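Local coordinates for nicotinate phosphoribosyltransferase (Vibrio cholerae, PDB 4HL7), which probably catalyses the ATP-dependent formation of nicotinate D-ribonucleotide from nicotinate and 5-phospho-alpha-D-ribose 1-diphosphate, a step of NAD(+) biosynthesis, at residues A[283-288]-A[307-312]; A[250-255]-A[264-269]; A[225-230]-A[320-325]; A[274-279]-A[303-308]. All coordinates share one frame; numbering follows the deposited sequence.

Contact 1: residues A[283-288]-A[307-312]; sequences HLANAY and AHYQQL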
loop_
_atom_site.group_PDB
_atom_site.type_symbol
_atom_site.label_atom_id
_atom_site.label_comp_id
_atom_site.label_asym_id
_atom_site.label_seq_id
_atom_site.Cartn_x
_atom_site.Cartn_y
_atom_site.Cartn_z
ATOM N N HIS A 283 7.166 22.508 12.232
ATOM C CA HIS A 283 5.744 22.755 11.939
ATOM C C HIS A 283 5.104 21.504 11.330
ATOM O O HIS A 283 4.034 21.085 11.788
ATOM C CB HIS A 283 5.560 24.042 11.143
ATOM C CG HIS A 283 6.011 25.326 11.903
ATOM N ND1 HIS A 283 6.596 26.372 11.272
ATOM C CD2 HIS A 283 6.050 25.625 13.257
ATOM C CE1 HIS A 283 6.863 27.338 12.158
ATOM N NE2 HIS A 283 6.551 26.875 13.388
ATOM N N LEU A 284 5.825 20.794 10.455
ATOM C CA LEU A 284 5.303 19.590 9.822
ATOM C C LEU A 284 5.254 18.455 10.814
ATOM O O LEU A 284 4.311 17.669 10.835
ATOM C CB LEU A 284 6.155 19.193 8.614
ATOM C CG LEU A 284 5.908 20.140 7.419
ATOM C CD1 LEU A 284 6.957 19.903 6.336
ATOM C CD2 LEU A 284 4.489 20.081 6.862
ATOM N N ALA A 285 6.290 18.344 11.625
ATOM C CA ALA A 285 6.358 17.219 12.652
ATOM C C ALA A 285 5.278 17.334 13.715
ATOM O O ALA A 285 4.820 16.313 14.244
ATOM C CB ALA A 285 7.744 17.153 13.300
ATOM N N ASN A 286 4.863 18.558 14.044
ATOM C CA ASN A 286 3.755 18.751 14.960
ATOM C C ASN A 286 2.411 18.518 14.296
ATOM O O ASN A 286 1.543 17.907 14.868
ATOM C CB ASN A 286 3.798 20.155 15.549
ATOM C CG ASN A 286 4.682 20.209 16.812
ATOM O OD1 ASN A 286 4.480 19.448 17.726
ATOM N ND2 ASN A 286 5.665 21.104 16.832
ATOM N N ALA A 287 2.286 18.922 13.051
ATOM C CA ALA A 287 0.995 18.743 12.402
ATOM C C ALA A 287 0.733 17.265 12.046
ATOM O O ALA A 287 -0.392 16.797 12.154
ATOM C CB ALA A 287 0.946 19.588 11.128
ATOM N N TYR A 288 1.769 16.543 11.615
ATOM C CA TYR A 288 1.583 15.133 11.257
ATOM C C TYR A 288 1.331 14.249 12.496
ATOM O O TYR A 288 1.904 14.466 13.542
ATOM C CB TYR A 288 2.808 14.632 10.466
ATOM C CG TYR A 288 2.615 14.851 8.996
ATOM C CD1 TYR A 288 2.276 13.788 8.168
ATOM C CD2 TYR A 288 2.781 16.132 8.446
ATOM C CE1 TYR A 288 2.075 13.982 6.805
ATOM C CE2 TYR A 288 2.549 16.350 7.073
ATOM C CZ TYR A 288 2.161 15.266 6.289
ATOM O OH TYR A 288 1.919 15.444 4.943
ATOM N N ALA A 307 14.523 10.441 18.211
ATOM C CA ALA A 307 15.544 11.504 18.441
ATOM C C ALA A 307 15.189 12.821 17.704
ATOM O O ALA A 307 15.478 13.951 18.165
ATOM C CB ALA A 307 16.920 11.019 18.016
ATOM N N HIS A 308 14.607 12.678 16.513
ATOM C CA HIS A 308 14.203 13.848 15.745
ATOM C C HIS A 308 13.094 14.614 16.436
ATOM O O HIS A 308 13.172 15.851 16.582
ATOM C CB HIS A 308 13.791 13.416 14.336
ATOM C CG HIS A 308 13.432 14.574 13.442
ATOM N ND1 HIS A 308 14.357 15.370 12.895
ATOM C CD2 HIS A 308 12.197 14.980 12.916
ATOM C CE1 HIS A 308 13.746 16.287 12.104
ATOM N NE2 HIS A 308 12.432 16.045 12.131
ATOM N N TYR A 309 12.038 13.892 16.873
ATOM C CA TYR A 309 10.973 14.528 17.634
ATOM C C TYR A 309 11.547 15.296 18.858
ATOM O O TYR A 309 11.196 16.475 19.102
ATOM C CB TYR A 309 9.987 13.503 18.093
ATOM C CG TYR A 309 9.040 13.057 16.938
ATOM C CD1 TYR A 309 8.394 14.008 16.088
ATOM C CD2 TYR A 309 8.671 11.705 16.816
ATOM C CE1 TYR A 309 7.460 13.581 15.135
ATOM C CE2 TYR A 309 7.776 11.289 15.830
ATOM C CZ TYR A 309 7.196 12.220 15.003
ATOM O OH TYR A 309 6.293 11.771 14.068
ATOM N N GLN A 310 12.418 14.606 19.599
ATOM C CA GLN A 310 12.988 15.165 20.840
ATOM C C GLN A 310 13.823 16.411 20.545
ATOM O O GLN A 310 13.742 17.361 21.315
ATOM C CB GLN A 310 13.775 14.098 21.591
ATOM C CG GLN A 310 12.904 12.954 22.088
ATOM C CD GLN A 310 13.703 11.843 22.696
ATOM O OE1 GLN A 310 14.823 11.527 22.249
ATOM N NE2 GLN A 310 13.149 11.229 23.695
ATOM N N GLN A 311 14.581 16.429 19.437
ATOM C CA GLN A 311 15.388 17.574 19.049
ATOM C C GLN A 311 14.470 18.772 18.746
ATOM O O GLN A 311 14.820 19.928 18.975
ATOM C CB GLN A 311 16.263 17.240 17.813
ATOM C CG GLN A 311 17.031 18.454 17.254
ATOM N N LEU A 312 13.289 18.465 18.253
ATOM C CA LEU A 312 12.301 19.495 17.880
ATOM C C LEU A 312 11.341 19.834 19.071
ATOM O O LEU A 312 10.433 20.656 18.912
ATOM C CB LEU A 312 11.489 19.019 16.668
ATOM C CG LEU A 312 12.225 18.882 15.337
ATOM C CD1 LEU A 312 11.226 18.468 14.288
ATOM C CD2 LEU A 312 12.884 20.201 14.951
HETATM O O HOH W 1 4.635 13.862 13.328
HETATM O O HOH W 2 7.762 21.506 19.049
#
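Ala285 of helix 282-287 meets Tyr309 and Leu312 at the end of helix 298-311. Both helices belong to the outer layer of the TIM-barrel-like domain of this family. The contact is small, with 146 Å² buried in all, and it has an apolar part and a part made through water. The apolar part centres on one methyl group. Ala285 CB lies 3.9 Å from Leu312 CD1 and 4.0 Å from Tyr309 CE1. The Tyr309 side chain leaves with CG anti to its carbonyl carbon (chi1 -77°), which carries the ring across to the other helix. Neighbours outside the two segments, Phe280 and Ile314, also pack on Ala285.

The polar links run through two waters. One receives the Tyr309 OH proton and donates to Ala285 O and Tyr288 O, so it closes off carbonyls where helix 282-287 ends and Tyr288 leaves helical geometry. Lys319 NZ also bonds Tyr288 O. The other water accepts from Asn286 ND2 at 3.1 Å and donates to Leu312 O at 2.8 Å. At the first site, the distances from the water are 2.6 Å to Ala285 O and 2.8 Å to Tyr309 OH.

Contact 2: residues A[250-255]-A[264-269]; sequences VALERW and AIAPTD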
loop_
_atom_site.group_PDB
_atom_site.type_symbol
_atom_site.label_atom_id
_atom_site.label_comp_id
_atom_site.label_asym_id
_atom_site.label_seq_id
_atom_site.Cartn_x
_atom_site.Cartn_y
_atom_site.Cartn_z
ATOM N N VAL A 250 7.112 19.865 -0.379
ATOM C CA VAL A 250 5.829 20.369 -0.908
ATOM C C VAL A 250 4.734 19.311 -0.758
ATOM O O VAL A 250 3.590 19.619 -0.397
ATOM C CB VAL A 250 5.941 20.845 -2.371
ATOM C CG1 VAL A 250 4.545 21.029 -2.963
ATOM C CG2 VAL A 250 6.841 22.118 -2.443
ATOM N N ALA A 251 5.089 18.039 -1.015
ATOM C CA ALA A 251 4.089 16.969 -0.900
ATOM C C ALA A 251 3.630 16.880 0.563
ATOM O O ALA A 251 2.417 16.721 0.850
ATOM C CB ALA A 251 4.686 15.639 -1.356
ATOM N N LEU A 252 4.590 16.994 1.522
ATOM C CA LEU A 252 4.139 17.029 2.954
ATOM C C LEU A 252 3.179 18.202 3.261
ATOM O O LEU A 252 2.141 18.009 3.916
ATOM C CB LEU A 252 5.333 17.053 3.948
ATOM C CG LEU A 252 6.283 15.811 3.948
ATOM C CD1 LEU A 252 7.586 16.175 4.598
ATOM C CD2 LEU A 252 5.554 14.702 4.745
ATOM N N GLU A 253 3.520 19.401 2.813
ATOM C CA GLU A 253 2.695 20.555 3.052
ATOM C C GLU A 253 1.328 20.424 2.399
ATOM O O GLU A 253 0.314 20.788 2.985
ATOM C CB GLU A 253 3.447 21.814 2.526
ATOM C CG GLU A 253 4.702 22.042 3.373
ATOM C CD GLU A 253 5.528 23.177 2.817
ATOM O OE1 GLU A 253 5.477 23.373 1.609
ATOM O OE2 GLU A 253 6.219 23.842 3.591
ATOM N N ARG A 254 1.290 19.936 1.170
ATOM C CA ARG A 254 0.047 19.944 0.409
ATOM C C ARG A 254 -0.921 18.875 0.909
ATOM O O ARG A 254 -2.113 19.013 0.734
ATOM C CB ARG A 254 0.324 19.728 -1.064
ATOM C CG ARG A 254 0.885 21.026 -1.652
ATOM C CD ARG A 254 0.465 21.259 -3.080
ATOM N NE ARG A 254 0.130 22.679 -3.288
ATOM C CZ ARG A 254 -0.339 23.170 -4.425
ATOM N NH1 ARG A 254 -0.486 22.363 -5.472
ATOM N NH2 ARG A 254 -0.626 24.476 -4.531
ATOM N N TRP A 255 -0.424 17.808 1.532
ATOM C CA TRP A 255 -1.361 16.856 2.152
ATOM C C TRP A 255 -2.202 17.575 3.213
ATOM O O TRP A 255 -3.399 17.379 3.335
ATOM C CB TRP A 255 -0.605 15.672 2.797
ATOM C CG TRP A 255 -1.541 14.602 3.302
ATOM C CD1 TRP A 255 -2.013 14.376 4.603
ATOM C CD2 TRP A 255 -2.259 13.649 2.469
ATOM N NE1 TRP A 255 -2.931 13.299 4.604
ATOM C CE2 TRP A 255 -3.057 12.811 3.354
ATOM C CE3 TRP A 255 -2.279 13.392 1.109
ATOM C CZ2 TRP A 255 -3.865 11.778 2.866
ATOM C CZ3 TRP A 255 -3.074 12.326 0.644
ATOM C CH2 TRP A 255 -3.827 11.547 1.511
ATOM N N ALA A 264 -2.749 12.001 9.020
ATOM C CA ALA A 264 -1.553 12.344 8.315
ATOM C C ALA A 264 -0.417 11.509 8.833
ATOM O O ALA A 264 0.176 11.822 9.907
ATOM C CB ALA A 264 -1.251 13.809 8.478
ATOM N N ILE A 265 -0.166 10.408 8.152
ATOM C CA ILE A 265 0.985 9.555 8.498
ATOM C C ILE A 265 1.885 9.502 7.279
ATOM O O ILE A 265 1.487 8.943 6.266
ATOM C CB ILE A 265 0.539 8.103 8.864
ATOM C CG1 ILE A 265 -0.350 8.090 10.124
ATOM C CG2 ILE A 265 1.773 7.182 9.084
ATOM C CD1 ILE A 265 0.367 8.527 11.411
ATOM N N ALA A 266 3.113 10.040 7.374
ATOM C CA ALA A 266 4.052 10.088 6.181
ATOM C C ALA A 266 4.971 8.894 6.100
ATOM O O ALA A 266 5.581 8.514 7.098
ATOM C CB ALA A 266 4.910 11.369 6.231
ATOM N N PRO A 267 5.106 8.285 4.911
ATOM C CA PRO A 267 6.266 7.414 4.769
ATOM C C PRO A 267 7.570 8.212 4.712
ATOM O O PRO A 267 7.583 9.352 4.270
ATOM C CB PRO A 267 6.009 6.723 3.416
ATOM C CG PRO A 267 5.373 7.846 2.637
ATOM C CD PRO A 267 4.473 8.584 3.604
ATOM N N THR A 268 8.668 7.607 5.132
ATOM C CA THR A 268 9.905 8.373 5.276
ATOM C C THR A 268 10.950 8.005 4.266
ATOM O O THR A 268 12.065 8.655 4.209
ATOM C CB THR A 268 10.501 8.159 6.717
ATOM O OG1 THR A 268 10.893 6.785 6.820
ATOM C CG2 THR A 268 9.489 8.459 7.760
ATOM N N ASP A 269 10.657 7.007 3.421
ATOM C CA ASP A 269 11.679 6.439 2.586
ATOM C C ASP A 269 11.408 6.566 1.074
ATOM O O ASP A 269 11.913 5.774 0.289
ATOM C CB ASP A 269 11.888 4.914 2.925
ATOM C CG ASP A 269 10.643 4.055 2.622
ATOM O OD1 ASP A 269 9.499 4.574 2.650
ATOM O OD2 ASP A 269 10.823 2.827 2.371
#
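Leu252 O accepts a hydrogen bond from Tyr288 OH, while the side chain of the same leucine packs on Ala266. The bond ties helix 247-258 to the turn after helix 282-287, and the side chain ties it to strand 265-267. Between the two segments themselves the contact is apolar and buried. Leu252 CD2 touches Ala266 CB at 3.7 Å. One helical turn on, Trp255 CD1 approaches Ala264 CB at 4.0 Å, an oblique approach to the indole. Trp255 has CG anti to the backbone N (chi1 -173°), and this turns the pyrrole side of the ring toward Ala264. The ring is held further by NE1, which is hydrogen-bonded to Leu263 O, and by an edge-to-face contact with Trp234. The CA atoms of Leu252 and Ala266 are 7.7 Å apart, and the alanines at 264 and 266 are consistent with this close approach. Beyond the strand, Asp269 OD1 bonds NE2 of His232, the predicted phosphohistidine, which is unmodified here. The arrangement is a helix packed on a strand of an alpha/beta barrel. Strand 265-267 runs beside strand 290-293, and helices 232-241 and 273-279 pack near it as well.

Contact 3: residues A[225-230]-A[320-325]; sequences KPIGTI and LFIFSD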
loop_
_atom_site.group_PDB
_atom_site.type_symbol
_atom_site.label_atom_id
_atom_site.label_comp_id
_atom_site.label_asym_id
_atom_site.label_seq_id
_atom_site.Cartn_x
_atom_site.Cartn_y
_atom_site.Cartn_z
ATOM N N LYS A 225 -12.595 0.915 12.024
ATOM C CA LYS A 225 -12.074 2.211 11.641
ATOM C C LYS A 225 -11.238 2.060 10.340
ATOM O O LYS A 225 -10.355 1.216 10.290
ATOM C CB LYS A 225 -11.221 2.743 12.801
ATOM C CG LYS A 225 -10.634 4.125 12.569
ATOM N N PRO A 226 -11.522 2.893 9.290
ATOM C CA PRO A 226 -10.673 2.868 8.079
ATOM C C PRO A 226 -9.387 3.640 8.363
ATOM O O PRO A 226 -9.446 4.746 8.903
ATOM C CB PRO A 226 -11.550 3.562 7.004
ATOM C CG PRO A 226 -12.547 4.347 7.748
ATOM C CD PRO A 226 -12.750 3.710 9.106
ATOM N N ILE A 227 -8.237 3.034 8.076
ATOM C CA ILE A 227 -6.902 3.681 8.262
ATOM C C ILE A 227 -6.251 3.857 6.876
ATOM O O ILE A 227 -6.266 2.917 6.029
ATOM C CB ILE A 227 -6.000 2.775 9.189
ATOM C CG1 ILE A 227 -6.770 2.343 10.452
ATOM C CG2 ILE A 227 -4.656 3.420 9.579
ATOM C CD1 ILE A 227 -7.039 3.441 11.445
ATOM N N GLY A 228 -5.775 5.077 6.597
ATOM C CA GLY A 228 -4.962 5.374 5.402
ATOM C C GLY A 228 -3.581 5.888 5.850
ATOM O O GLY A 228 -3.476 6.566 6.883
ATOM N N THR A 229 -2.503 5.502 5.166
ATOM C CA THR A 229 -1.287 6.319 5.292
ATOM C C THR A 229 -1.019 6.787 3.880
ATOM O O THR A 229 -1.490 6.166 2.927
ATOM C CB THR A 229 -0.036 5.580 5.819
ATOM O OG1 THR A 229 0.528 4.768 4.775
ATOM C CG2 THR A 229 -0.381 4.690 7.090
ATOM N N ILE A 230 -0.250 7.838 3.745
ATOM C CA ILE A 230 -0.030 8.437 2.426
ATOM C C ILE A 230 0.933 7.533 1.701
ATOM O O ILE A 230 1.977 7.165 2.264
ATOM C CB ILE A 230 0.623 9.797 2.611
ATOM C CG1 ILE A 230 -0.235 10.630 3.584
ATOM C CG2 ILE A 230 0.765 10.540 1.263
ATOM C CD1 ILE A 230 0.555 11.817 4.141
ATOM N N LEU A 320 2.567 8.557 16.282
ATOM C CA LEU A 320 2.289 7.166 15.974
ATOM C C LEU A 320 3.294 6.658 14.930
ATOM O O LEU A 320 3.499 7.301 13.906
ATOM C CB LEU A 320 0.871 7.021 15.377
ATOM C CG LEU A 320 0.470 5.619 14.842
ATOM C CD1 LEU A 320 0.455 4.619 16.012
ATOM C CD2 LEU A 320 -0.942 5.691 14.233
ATOM N N PHE A 321 3.901 5.506 15.179
ATOM C CA PHE A 321 4.718 4.826 14.148
ATOM C C PHE A 321 3.908 3.670 13.606
ATOM O O PHE A 321 3.448 2.858 14.384
ATOM C CB PHE A 321 5.921 4.150 14.797
ATOM C CG PHE A 321 7.014 5.099 15.215
ATOM C CD1 PHE A 321 7.014 6.437 14.773
ATOM C CD2 PHE A 321 8.099 4.620 16.003
ATOM C CE1 PHE A 321 8.058 7.293 15.115
ATOM C CE2 PHE A 321 9.138 5.523 16.358
ATOM C CZ PHE A 321 9.093 6.817 15.920
ATOM N N ILE A 322 3.709 3.611 12.294
ATOM C CA ILE A 322 3.109 2.399 11.668
ATOM C C ILE A 322 4.278 1.661 11.029
ATOM O O ILE A 322 4.971 2.222 10.156
ATOM C CB ILE A 322 2.091 2.756 10.552
ATOM C CG1 ILE A 322 0.995 3.649 11.155
ATOM C CG2 ILE A 322 1.524 1.457 9.930
ATOM C CD1 ILE A 322 -0.388 3.513 10.532
ATOM N N PHE A 323 4.524 0.439 11.487
ATOM C CA PHE A 323 5.536 -0.450 10.883
ATOM C C PHE A 323 4.815 -1.319 9.833
ATOM O O PHE A 323 3.776 -1.878 10.134
ATOM C CB PHE A 323 6.122 -1.343 11.986
ATOM C CG PHE A 323 6.917 -0.588 12.971
ATOM C CD1 PHE A 323 8.232 -0.237 12.687
ATOM C CD2 PHE A 323 6.339 -0.186 14.181
ATOM C CE1 PHE A 323 8.996 0.494 13.624
ATOM C CE2 PHE A 323 7.114 0.550 15.125
ATOM C CZ PHE A 323 8.423 0.888 14.811
ATOM N N SER A 324 5.335 -1.379 8.619
ATOM C CA SER A 324 4.640 -2.086 7.520
ATOM C C SER A 324 5.559 -2.926 6.618
ATOM O O SER A 324 5.108 -3.372 5.547
ATOM C CB SER A 324 3.880 -1.074 6.649
ATOM O OG SER A 324 4.793 -0.206 5.932
ATOM N N ASP A 325 6.792 -3.183 7.056
ATOM C CA ASP A 325 7.769 -3.857 6.180
ATOM C C ASP A 325 7.757 -5.374 6.301
ATOM O O ASP A 325 8.633 -5.970 6.946
ATOM C CB ASP A 325 9.208 -3.341 6.398
ATOM C CG ASP A 325 10.174 -3.840 5.322
ATOM O OD1 ASP A 325 9.722 -4.315 4.268
ATOM O OD2 ASP A 325 11.380 -3.791 5.551
#
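Ile322, Thr229 and Ile227 make this contact, and Ile322 gives up the most surface, 45 Å². Ile322 sits on strand 320-323 of the parallel barrel sheet, between strands 290-293 and 344-349. Thr229 and Ile227 lie on an extended segment that bonds through its backbone to Thr213 at one end and to Ile265 at the other. Those two residues belong to the outermost strands of the sheet, so the segment bridges its edges, as in a closed barrel, and the contact reaches across the inside.

Ile322 and Thr229 point toward each other and meet tip to tip. Ile322 CD1 is 3.6 Å from Thr229 CG2. Ile322 has CG1 anti to its carbonyl carbon, and chi2 of -149° swings CD1 about 30° from the fully extended position. The methyl touches both partners, closely at Thr229 and more loosely at Ile227, where CG2 to Ile322 CD1 is 4.4 Å. Met184 also packs against Ile322.

Thr229 divides its two branches. CG2 faces the isoleucine, while OG1, held between the backbone N and the carbonyl carbon (chi1 76°), bonds NH2 of Arg292. The chemistry across the contact is therefore methyl against methyl. It implies a dispersion contact without directional bonds, while the threonine's rotation is fixed by the arginine at its polar branch.

Contact 4: residues A[274-279]-A[303-308]; sequences DAFLND and DKMIAH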
loop_
_atom_site.group_PDB
_atom_site.type_symbol
_atom_site.label_atom_id
_atom_site.label_comp_id
_atom_site.label_asym_id
_atom_site.label_seq_id
_atom_site.Cartn_x
_atom_site.Cartn_y
_atom_site.Cartn_z
ATOM N N ASP A 274 17.640 10.421 5.902
ATOM C CA ASP A 274 18.249 11.765 6.074
ATOM C C ASP A 274 17.541 12.839 5.305
ATOM O O ASP A 274 17.412 13.954 5.804
ATOM C CB ASP A 274 19.744 11.801 5.734
ATOM C CG ASP A 274 20.541 10.829 6.581
ATOM O OD1 ASP A 274 20.525 10.953 7.816
ATOM O OD2 ASP A 274 21.089 9.873 6.006
ATOM N N ALA A 275 17.124 12.564 4.057
ATOM C CA ALA A 275 16.346 13.576 3.278
ATOM C C ALA A 275 15.036 13.876 3.946
ATOM O O ALA A 275 14.597 15.030 3.981
ATOM C CB ALA A 275 16.074 13.065 1.844
ATOM N N PHE A 276 14.367 12.830 4.431
ATOM C CA PHE A 276 13.101 13.020 5.137
ATOM C C PHE A 276 13.307 13.885 6.383
ATOM O O PHE A 276 12.593 14.876 6.586
ATOM C CB PHE A 276 12.513 11.702 5.577
ATOM C CG PHE A 276 11.184 11.879 6.259
ATOM C CD1 PHE A 276 10.022 12.145 5.517
ATOM C CD2 PHE A 276 11.133 11.899 7.610
ATOM C CE1 PHE A 276 8.810 12.383 6.175
ATOM C CE2 PHE A 276 9.934 12.123 8.285
ATOM C CZ PHE A 276 8.772 12.356 7.565
ATOM N N LEU A 277 14.331 13.576 7.179
ATOM C CA LEU A 277 14.536 14.383 8.416
ATOM C C LEU A 277 14.841 15.822 8.093
ATOM O O LEU A 277 14.420 16.708 8.819
ATOM C CB LEU A 277 15.661 13.767 9.271
ATOM C CG LEU A 277 15.245 12.385 9.843
ATOM C CD1 LEU A 277 16.343 11.894 10.777
ATOM C CD2 LEU A 277 13.894 12.376 10.542
ATOM N N ASN A 278 15.552 16.073 6.998
ATOM C CA ASN A 278 15.835 17.450 6.610
ATOM C C ASN A 278 14.621 18.217 6.152
ATOM O O ASN A 278 14.592 19.451 6.254
ATOM C CB ASN A 278 16.893 17.533 5.503
ATOM C CG ASN A 278 18.260 17.177 6.006
ATOM O OD1 ASN A 278 18.502 17.189 7.231
ATOM N ND2 ASN A 278 19.178 16.846 5.076
ATOM N N ASP A 279 13.609 17.510 5.665
ATOM C CA ASP A 279 12.373 18.193 5.237
ATOM C C ASP A 279 11.330 18.321 6.342
ATOM O O ASP A 279 10.474 19.215 6.303
ATOM C CB ASP A 279 11.744 17.447 4.004
ATOM C CG ASP A 279 12.528 17.699 2.702
ATOM O OD1 ASP A 279 13.268 18.720 2.568
ATOM O OD2 ASP A 279 12.429 16.857 1.815
ATOM N N ASP A 303 14.370 4.663 16.333
ATOM C CA ASP A 303 15.227 5.416 17.291
ATOM C C ASP A 303 15.543 6.781 16.691
ATOM O O ASP A 303 15.569 7.808 17.400
ATOM C CB ASP A 303 16.540 4.660 17.606
ATOM C CG ASP A 303 16.340 3.549 18.593
ATOM O OD1 ASP A 303 15.339 3.555 19.327
ATOM O OD2 ASP A 303 17.204 2.641 18.629
ATOM N N LYS A 304 15.820 6.805 15.380
ATOM C CA LYS A 304 16.143 8.070 14.700
ATOM C C LYS A 304 14.952 9.040 14.712
ATOM O O LYS A 304 15.112 10.233 14.896
ATOM C CB LYS A 304 16.563 7.826 13.237
ATOM C CG LYS A 304 17.999 7.383 13.100
ATOM C CD LYS A 304 18.387 7.280 11.635
ATOM C CE LYS A 304 19.764 6.648 11.559
ATOM N NZ LYS A 304 20.345 6.809 10.213
HETATM N N MSE A 305 13.767 8.507 14.472
HETATM C CA MSE A 305 12.534 9.334 14.467
HETATM C C MSE A 305 12.273 9.887 15.854
HETATM O O MSE A 305 11.927 11.026 16.002
HETATM C CB MSE A 305 11.336 8.499 14.031
HETATM C CG MSE A 305 11.389 8.152 12.543
HETATM SE SE MSE A 305 11.276 9.775 11.392
HETATM C CE MSE A 305 10.123 10.945 12.503
ATOM N N ILE A 306 12.389 9.039 16.870
ATOM C CA ILE A 306 12.254 9.499 18.271
ATOM C C ILE A 306 13.243 10.624 18.554
ATOM O O ILE A 306 12.834 11.661 19.097
ATOM C CB ILE A 306 12.385 8.343 19.276
ATOM C CG1 ILE A 306 11.092 7.490 19.238
ATOM C CG2 ILE A 306 12.626 8.859 20.705
ATOM C CD1 ILE A 306 11.217 6.153 19.938
ATOM N N ALA A 307 14.523 10.441 18.211
ATOM C CA ALA A 307 15.544 11.504 18.441
ATOM C C ALA A 307 15.189 12.821 17.704
ATOM O O ALA A 307 15.478 13.951 18.165
ATOM C CB ALA A 307 16.920 11.019 18.016
ATOM N N HIS A 308 14.607 12.678 16.513
ATOM C CA HIS A 308 14.203 13.848 15.745
ATOM C C HIS A 308 13.094 14.614 16.436
ATOM O O HIS A 308 13.172 15.851 16.582
ATOM C CB HIS A 308 13.791 13.416 14.336
ATOM C CG HIS A 308 13.432 14.574 13.442
ATOM N ND1 HIS A 308 14.357 15.370 12.895
ATOM C CD2 HIS A 308 12.197 14.980 12.916
ATOM C CE1 HIS A 308 13.746 16.287 12.104
ATOM N NE2 HIS A 308 12.432 16.045 12.131
HETATM O O HOH W 3 20.263 9.337 9.838
#
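A helix pair in the outer layer of the TIM-barrel-like domain joins Phe276 and Leu277 of helix 273-279 to Met305 and His308 of helix 298-311. The axes of segments 274-279 and 303-308 are 11.5 Å apart at closest approach and cross at -17°, nearly parallel. The side chains of Leu277, Met305 and His308 meet between them.

Leu277 has the most surface buried here. Its CD2 methyl lies over one face of the His308 imidazole, 3.8 Å from the ring centroid and 17° off the ring normal, a CH-pi contact. The leucine and histidine chains run alongside each other in opposing senses. The same methyl touches SE of Met305, which is modelled as selenomethionine, at 3.8 Å. Met305 is bent at chi2 and chi3, and its selenium also approaches Phe276 CE2 at 4.1 Å. This is a Met-aromatic contact reached obliquely, and the selenomethionine chain lies roughly perpendicular to that of Phe276. Val291 of the sheet touches both Phe276 and Met305.

A water links the charged groups of Asp274 and Lys304. It donates to Asp274 OD1 and accepts from Lys304 NZ, each at 2.6 Å. The charged atoms themselves do not touch.

His308 has CG anti to the backbone N (chi1 -177°), which extends the ring toward the other helix. Its NE2 bonds Phe280 O, and its CE1 lies 3.4 Å from Leu277 O.

All four contacts lie in the TIM-barrel-like part of the chain. Contact 3 closes the longest loop, and contacts 1, 2 and 4 are nested inside it. Contact 2 closes before contacts 1 and 4 open. Contacts 1 and 4 share helix 298-311, Ala307 and His308, with centres about 9 Å apart. Contact 2 is about 13 Å from contacts 1, 3 and 4, and Phe276 joins it to contact 4. Contacts 2 and 3 reach the same parallel sheet, through strands 265-267 and 320-323, and a probable backbone hydrogen bond joins Ile265 O to Ile230 N. Phe321 packs on Met305 and Tyr309 from the other contacts. They connect the barrel interior, its strands and its outer helices.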